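Local coordinates for PILI retraction protein PILT (Thermus thermophilus, PDB 5FL3) that probably binds and hydrolyses ATP as a secretion-type motor ATPase that drives pilus retraction, at residues T240-I250 with L266-R277. Sequence-based numbering, arbitrary orientation.
Sequences TLDAWRTINRI and LAESLLGILSQR
Leu266, in the last turn of helix 259-269, meets helix 243-250 through its CD2 methyl. Leu266 CD2 sits 4.1 Å from Ile250 CG2 and 4.2 Å from Ile247 CG2, and the leucine crosses both isoleucines at about a right angle. Leu266 CG lies anti to the backbone N (chi1 -179°), which carries the branch across to the helix. The chain then enters strand 270-280, where Ile273 points at the same helix. Ile273 CD1 packs crosswise on Ile247 CG1 at 4.0 Å, and Ile273 CG2 meets Thr246 CG2 tip to tip. This is a helix laid on the central sheet of a P-loop NTPase fold, with strand 270-280 beside strand 134-139, which leads into the Walker A loop. Further on, Ser275 CB lies 3.4 Å from Leu241 O, while its hydroxyl bonds to Thr139. Thr246 closes the first turn: its OG1 bonds to Asp242 O at 2.6 Å, from above the carbonyl plane, and Thr246 N reaches that oxygen from the opposite face. A valine in place of Thr246 would probably leave Asp242 O with the backbone amide alone. Last, Arg277 bends at chi2 and chi3, bringing NH2 near Leu241 O for a bond that is weak and doubtful.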
loop_
_atom_site.group_PDB
_atom_site.type_symbol
_atom_site.label_atom_id
_atom_site.label_comp_id
_atom_site.label_asym_id
_atom_site.label_seq_id
_atom_site.Cartn_x
_atom_site.Cartn_y
_atom_site.Cartn_z
ATOM N N THR A 240 -3.075 10.335 2.150
ATOM C CA THR A 240 -2.836 11.667 1.597
ATOM C C THR A 240 -2.049 11.710 0.289
ATOM O O THR A 240 -1.187 10.873 0.040
ATOM C CB THR A 240 -2.110 12.520 2.615
ATOM O OG1 THR A 240 -1.071 11.733 3.201
ATOM C CG2 THR A 240 -3.082 12.948 3.695
ATOM N N LEU A 241 -2.336 12.725 -0.520
ATOM C CA LEU A 241 -1.970 12.744 -1.939
ATOM C C LEU A 241 -0.510 13.083 -2.183
ATOM O O LEU A 241 0.086 12.584 -3.142
ATOM C CB LEU A 241 -2.850 13.736 -2.712
ATOM C CG LEU A 241 -4.357 13.497 -2.823
ATOM C CD1 LEU A 241 -4.620 12.059 -3.265
ATOM C CD2 LEU A 241 -5.119 13.866 -1.510
ATOM N N ASP A 242 0.065 13.937 -1.340
ATOM C CA ASP A 242 1.475 14.312 -1.499
ATOM C C ASP A 242 2.122 14.602 -0.160
ATOM O O ASP A 242 1.497 14.420 0.881
ATOM C CB ASP A 242 1.620 15.530 -2.424
ATOM C CG ASP A 242 0.694 16.680 -2.043
ATOM O OD1 ASP A 242 0.199 16.741 -0.887
ATOM O OD2 ASP A 242 0.457 17.536 -2.924
ATOM N N ALA A 243 3.363 15.074 -0.188
ATOM C CA ALA A 243 4.105 15.329 1.043
ATOM C C ALA A 243 3.475 16.454 1.866
ATOM O O ALA A 243 3.242 16.301 3.061
ATOM C CB ALA A 243 5.552 15.646 0.727
ATOM N N TRP A 244 3.200 17.578 1.222
ATOM C CA TRP A 244 2.537 18.692 1.887
ATOM C C TRP A 244 1.285 18.247 2.668
ATOM O O TRP A 244 1.184 18.481 3.868
ATOM C CB TRP A 244 2.190 19.760 0.851
ATOM C CG TRP A 244 1.241 20.812 1.336
ATOM C CD1 TRP A 244 -0.061 20.979 0.950
ATOM C CD2 TRP A 244 1.513 21.848 2.297
ATOM N NE1 TRP A 244 -0.617 22.048 1.615
ATOM C CE2 TRP A 244 0.325 22.600 2.444
ATOM C CE3 TRP A 244 2.640 22.211 3.042
ATOM C CZ2 TRP A 244 0.234 23.692 3.310
ATOM C CZ3 TRP A 244 2.549 23.289 3.895
ATOM C CH2 TRP A 244 1.351 24.021 4.022
ATOM N N ARG A 245 0.354 17.577 1.988
ATOM C CA ARG A 245 -0.883 17.084 2.606
ATOM C C ARG A 245 -0.625 16.026 3.679
ATOM O O ARG A 245 -1.372 15.918 4.663
ATOM C CB ARG A 245 -1.818 16.500 1.537
ATOM C CG ARG A 245 -2.896 17.450 1.066
ATOM C CD ARG A 245 -3.250 17.202 -0.379
ATOM N NE ARG A 245 -2.749 18.284 -1.211
ATOM C CZ ARG A 245 -2.320 18.150 -2.466
ATOM N NH1 ARG A 245 -2.319 16.962 -3.055
ATOM N NH2 ARG A 245 -1.873 19.216 -3.131
ATOM N N THR A 246 0.428 15.240 3.480
ATOM C CA THR A 246 0.739 14.165 4.411
ATOM C C THR A 246 1.211 14.735 5.742
ATOM O O THR A 246 0.733 14.347 6.816
ATOM C CB THR A 246 1.795 13.223 3.827
ATOM O OG1 THR A 246 1.226 12.522 2.709
ATOM C CG2 THR A 246 2.277 12.222 4.887
ATOM N N ILE A 247 2.129 15.688 5.650
ATOM C CA ILE A 247 2.640 16.393 6.809
ATOM C C ILE A 247 1.519 17.048 7.595
ATOM O O ILE A 247 1.415 16.862 8.812
ATOM C CB ILE A 247 3.665 17.439 6.389
ATOM C CG1 ILE A 247 4.950 16.740 5.927
ATOM C CG2 ILE A 247 3.919 18.388 7.517
ATOM C CD1 ILE A 247 5.979 17.633 5.301
ATOM N N ASN A 248 0.651 17.779 6.897
ATOM C CA ASN A 248 -0.435 18.489 7.563
ATOM C C ASN A 248 -1.446 17.547 8.159
ATOM O O ASN A 248 -2.015 17.821 9.219
ATOM C CB ASN A 248 -1.127 19.438 6.596
ATOM C CG ASN A 248 -0.276 20.629 6.270
ATOM O OD1 ASN A 248 0.397 21.171 7.144
ATOM N ND2 ASN A 248 -0.270 21.031 5.001
ATOM N N ARG A 249 -1.659 16.425 7.489
ATOM C CA ARG A 249 -2.636 15.464 7.984
ATOM C C ARG A 249 -2.226 14.842 9.322
ATOM O O ARG A 249 -3.046 14.753 10.235
ATOM C CB ARG A 249 -2.870 14.364 6.964
ATOM C CG ARG A 249 -4.104 13.563 7.272
ATOM C CD ARG A 249 -5.282 14.497 7.527
ATOM N NE ARG A 249 -6.405 13.790 8.128
ATOM C CZ ARG A 249 -6.583 13.638 9.436
ATOM N NH1 ARG A 249 -5.706 14.148 10.287
ATOM N NH2 ARG A 249 -7.639 12.973 9.888
ATOM N N ILE A 250 -0.966 14.407 9.415
ATOM C CA ILE A 250 -0.377 13.953 10.665
ATOM C C ILE A 250 -0.539 14.942 11.816
ATOM O O ILE A 250 -0.902 14.549 12.924
ATOM C CB ILE A 250 1.126 13.661 10.487
ATOM C CG1 ILE A 250 1.302 12.374 9.701
ATOM C CG2 ILE A 250 1.833 13.573 11.841
ATOM C CD1 ILE A 250 2.451 12.410 8.813
ATOM N N LEU A 266 7.619 15.109 14.672
ATOM C CA LEU A 266 7.604 14.720 13.271
ATOM C C LEU A 266 8.943 15.025 12.585
ATOM O O LEU A 266 9.518 14.155 11.921
ATOM C CB LEU A 266 6.454 15.398 12.538
ATOM C CG LEU A 266 6.288 15.055 11.049
ATOM C CD1 LEU A 266 6.256 13.558 10.796
ATOM C CD2 LEU A 266 5.037 15.703 10.521
ATOM N N ALA A 267 9.460 16.237 12.781
ATOM C CA ALA A 267 10.695 16.645 12.116
ATOM C C ALA A 267 11.891 15.753 12.460
ATOM O O ALA A 267 12.700 15.434 11.581
ATOM C CB ALA A 267 11.018 18.094 12.445
ATOM N N GLU A 268 12.015 15.332 13.717
ATOM C CA GLU A 268 13.237 14.625 14.087
ATOM C C GLU A 268 13.199 13.138 13.695
ATOM O O GLU A 268 14.236 12.564 13.343
ATOM C CB GLU A 268 13.534 14.798 15.582
ATOM C CG GLU A 268 12.619 14.071 16.565
ATOM C CD GLU A 268 13.023 14.326 18.032
ATOM O OE1 GLU A 268 14.243 14.313 18.351
ATOM O OE2 GLU A 268 12.115 14.555 18.865
ATOM N N SER A 269 12.011 12.532 13.694
ATOM C CA SER A 269 11.882 11.104 13.364
ATOM C C SER A 269 11.531 10.764 11.885
ATOM O O SER A 269 11.668 9.616 11.471
ATOM C CB SER A 269 10.845 10.467 14.292
ATOM O OG SER A 269 9.706 11.303 14.419
ATOM N N LEU A 270 11.103 11.737 11.085
ATOM C CA LEU A 270 10.812 11.459 9.671
ATOM C C LEU A 270 12.082 11.166 8.873
ATOM O O LEU A 270 13.123 11.773 9.119
ATOM C CB LEU A 270 10.061 12.629 9.033
ATOM C CG LEU A 270 9.435 12.381 7.661
ATOM C CD1 LEU A 270 8.521 11.163 7.694
ATOM C CD2 LEU A 270 8.664 13.590 7.161
ATOM N N LEU A 271 11.991 10.231 7.926
ATOM C CA LEU A 271 13.103 9.887 7.021
ATOM C C LEU A 271 12.805 10.225 5.578
ATOM O O LEU A 271 13.673 10.665 4.819
ATOM C CB LEU A 271 13.404 8.409 7.074
ATOM C CG LEU A 271 14.021 7.859 8.333
ATOM C CD1 LEU A 271 14.425 6.434 8.045
ATOM C CD2 LEU A 271 15.209 8.693 8.704
ATOM N N GLY A 272 11.563 9.954 5.201
ATOM C CA GLY A 272 11.125 10.076 3.826
ATOM C C GLY A 272 9.622 9.894 3.708
ATOM O O GLY A 272 8.995 9.203 4.526
ATOM N N ILE A 273 9.034 10.555 2.715
ATOM C CA ILE A 273 7.654 10.299 2.329
ATOM C C ILE A 273 7.615 9.945 0.844
ATOM O O ILE A 273 8.198 10.643 0.012
ATOM C CB ILE A 273 6.748 11.507 2.595
ATOM C CG1 ILE A 273 6.921 12.007 4.030
ATOM C CG2 ILE A 273 5.291 11.169 2.282
ATOM C CD1 ILE A 273 6.268 13.345 4.266
ATOM N N LEU A 274 6.939 8.849 0.525
ATOM C CA LEU A 274 6.752 8.423 -0.846
ATOM C C LEU A 274 5.280 8.456 -1.229
ATOM O O LEU A 274 4.546 7.510 -0.960
ATOM C CB LEU A 274 7.309 7.018 -1.034
ATOM C CG LEU A 274 8.827 6.905 -0.894
ATOM C CD1 LEU A 274 9.258 5.516 -0.472
ATOM C CD2 LEU A 274 9.453 7.261 -2.219
ATOM N N SER A 275 4.842 9.544 -1.856
ATOM C CA SER A 275 3.444 9.668 -2.250
ATOM C C SER A 275 3.251 9.124 -3.649
ATOM O O SER A 275 4.014 9.419 -4.544
ATOM C CB SER A 275 2.984 11.113 -2.162
ATOM O OG SER A 275 3.014 11.557 -0.821
ATOM N N GLN A 276 2.231 8.296 -3.823
ATOM C CA GLN A 276 2.109 7.516 -5.033
ATOM C C GLN A 276 0.761 7.688 -5.703
ATOM O O GLN A 276 -0.253 7.883 -5.041
ATOM C CB GLN A 276 2.347 6.042 -4.723
ATOM C CG GLN A 276 3.760 5.771 -4.266
ATOM C CD GLN A 276 4.042 4.308 -4.081
ATOM O OE1 GLN A 276 3.231 3.449 -4.435
ATOM N NE2 GLN A 276 5.189 4.011 -3.526
ATOM N N ARG A 277 0.779 7.613 -7.029
ATOM C CA ARG A 277 -0.422 7.592 -7.841
ATOM C C ARG A 277 -0.143 6.608 -8.974
ATOM O O ARG A 277 0.952 6.597 -9.507
ATOM C CB ARG A 277 -0.749 8.999 -8.357
ATOM C CG ARG A 277 -2.166 9.222 -8.823
ATOM C CD ARG A 277 -3.020 9.878 -7.722
ATOM N NE ARG A 277 -2.290 10.832 -6.867
ATOM C CZ ARG A 277 -2.033 12.111 -7.167
ATOM N NH1 ARG A 277 -2.400 12.636 -8.339
ATOM N NH2 ARG A 277 -1.380 12.870 -6.290
#